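Local coordinates for tRNA dimethylallyltransferase (Bacillus halodurans C-125, PDB 2QGN), which probably transfers a dimethylallyl group from dimethylallyl diphosphate to adenosine 37 of tRNAs that read codons beginning with uridine, at residues A24-G29 / K297-H302. Residues are numbered along the deposited sequence; the frame is centred on the assembly and turned at random.
Sequences AKRLNG and KIMEIH
Two flat groups, the Arg26 guanidinium and the His302 ring, meet edge to edge with their planes 87° apart. On one guanidinium face lies Ile298, whose CG1 is 3.4 Å from Arg26 NE; at the guanidinium edge sits His302 ND1. One face of the imidazole takes the arginine's own aliphatic stem in a CH-pi contact, Arg26 CB standing 4.0 Å from the His302 ring centroid, and the ring edge receives Arg26 NH2. That hydrogen bond, Arg26 NH2 to His302 ND1, measures 2.9 Å; it lies close to both planes but is bent at the hydrogen (135°). With NH2 as donor, ND1 is the acceptor, consistent with its being unprotonated here. The bend at chi2 lets the arginine meet one ring twice, with its stem over the face and its tip at the edge. Farther round the imidazole, Leu27 CD2 approaches His302 NE2 obliquely to 3.5 Å. His302 reaches both residues because its CG is anti to the backbone N (chi1 178°), projecting the ring from its helix. Were His302 an alanine, Arg26 NH2 would probably lose its acceptor, leaving the guanidinium less firmly fixed, and a gap would open beside Leu27 CD2. With 268 Å² buried in all, this is a small surface contact between the C-terminal part of helix 16-27, whose first turn belongs to the predicted ATP-binding P-loop, and helix 294-312. Beneath it, Ile298 and His302 also touch Leu23 of helix 16-27, while Leu27 packs on Leu94 and Phe96 of strand 94-98, so helix 16-27 rests on the parallel sheet through Leu27, with helix 294-312 packed against its flank.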
# COMPACT_ATOMS: atom_id res chain seq x y z
N ALA A 24 -12.38 0.68 -8.69
CA ALA A 24 -13.44 1.16 -7.82
C ALA A 24 -14.54 1.86 -8.62
O ALA A 24 -15.73 1.59 -8.42
CB ALA A 24 -12.88 2.10 -6.78
N LYS A 25 -14.15 2.74 -9.55
CA LYS A 25 -15.12 3.47 -10.37
C LYS A 25 -15.90 2.53 -11.28
O LYS A 25 -17.03 2.82 -11.67
CB LYS A 25 -14.41 4.54 -11.21
CG LYS A 25 -13.54 5.47 -10.39
CD LYS A 25 -12.64 6.33 -11.27
CE LYS A 25 -13.43 7.35 -12.07
NZ LYS A 25 -14.19 8.30 -11.19
N ARG A 26 -15.30 1.39 -11.60
CA ARG A 26 -15.95 0.40 -12.43
C ARG A 26 -16.78 -0.61 -11.60
O ARG A 26 -17.68 -1.24 -12.14
CB ARG A 26 -14.92 -0.35 -13.27
CG ARG A 26 -14.50 0.37 -14.53
CD ARG A 26 -13.04 0.16 -14.84
NE ARG A 26 -12.73 0.60 -16.20
CZ ARG A 26 -13.02 -0.10 -17.30
NH1 ARG A 26 -12.71 0.40 -18.50
NH2 ARG A 26 -13.61 -1.29 -17.20
N LEU A 27 -16.49 -0.77 -10.31
CA LEU A 27 -17.23 -1.74 -9.51
C LEU A 27 -17.86 -1.20 -8.24
O LEU A 27 -18.04 -1.93 -7.27
CB LEU A 27 -16.35 -2.93 -9.14
CG LEU A 27 -15.86 -3.82 -10.28
CD1 LEU A 27 -14.76 -4.72 -9.79
CD2 LEU A 27 -17.01 -4.62 -10.85
N ASN A 28 -18.21 0.08 -8.26
CA ASN A 28 -18.83 0.73 -7.12
C ASN A 28 -18.17 0.33 -5.80
O ASN A 28 -18.80 -0.27 -4.94
CB ASN A 28 -20.30 0.37 -7.06
CG ASN A 28 -21.05 1.21 -6.07
OD1 ASN A 28 -21.92 0.71 -5.33
ND2 ASN A 28 -20.72 2.50 -6.03
N GLY A 29 -16.90 0.67 -5.65
CA GLY A 29 -16.20 0.31 -4.44
C GLY A 29 -15.50 1.45 -3.72
O GLY A 29 -15.32 2.54 -4.28
N LYS A 297 -5.55 -3.23 -19.85
CA LYS A 297 -5.44 -4.10 -18.68
C LYS A 297 -6.63 -4.00 -17.76
O LYS A 297 -7.13 -5.01 -17.28
CB LYS A 297 -4.16 -3.80 -17.89
CG LYS A 297 -2.96 -4.60 -18.36
CD LYS A 297 -3.18 -6.11 -18.20
CE LYS A 297 -1.90 -6.88 -18.49
NZ LYS A 297 -2.01 -8.35 -18.25
N ILE A 298 -7.09 -2.78 -17.52
CA ILE A 298 -8.22 -2.61 -16.63
C ILE A 298 -9.40 -3.50 -17.02
O ILE A 298 -9.96 -4.17 -16.16
CB ILE A 298 -8.70 -1.15 -16.58
CG1 ILE A 298 -9.82 -1.02 -15.56
CG2 ILE A 298 -9.22 -0.71 -17.95
CD1 ILE A 298 -9.36 -1.24 -14.17
N MSE A 299 -9.76 -3.54 -18.30
CA MSE A 299 -10.88 -4.36 -18.72
C MSE A 299 -10.61 -5.82 -18.42
O MSE A 299 -11.51 -6.56 -18.06
CB MSE A 299 -11.14 -4.21 -20.22
CG MSE A 299 -11.33 -2.79 -20.71
SE MSE A 299 -11.74 -2.72 -22.61
CE MSE A 299 -9.95 -2.72 -23.34
N GLU A 300 -9.36 -6.22 -18.58
CA GLU A 300 -8.95 -7.60 -18.33
C GLU A 300 -9.20 -7.98 -16.86
O GLU A 300 -9.86 -8.97 -16.58
CB GLU A 300 -7.46 -7.75 -18.67
CG GLU A 300 -6.97 -9.19 -18.80
CD GLU A 300 -5.45 -9.28 -18.93
OE1 GLU A 300 -4.86 -8.52 -19.74
OE2 GLU A 300 -4.84 -10.12 -18.23
N ILE A 301 -8.68 -7.15 -15.95
CA ILE A 301 -8.80 -7.35 -14.50
C ILE A 301 -10.26 -7.23 -14.08
O ILE A 301 -10.81 -8.08 -13.38
CB ILE A 301 -7.96 -6.28 -13.73
CG1 ILE A 301 -6.53 -6.26 -14.27
CG2 ILE A 301 -7.94 -6.59 -12.23
CD1 ILE A 301 -5.66 -5.15 -13.71
N HIS A 302 -10.87 -6.14 -14.52
CA HIS A 302 -12.26 -5.86 -14.21
C HIS A 302 -13.11 -7.10 -14.45
O HIS A 302 -13.80 -7.58 -13.55
CB HIS A 302 -12.74 -4.71 -15.08
CG HIS A 302 -14.18 -4.36 -14.87
ND1 HIS A 302 -14.82 -3.39 -15.60
CD2 HIS A 302 -15.10 -4.87 -14.02
CE1 HIS A 302 -16.08 -3.31 -15.22
NE2 HIS A 302 -16.28 -4.20 -14.26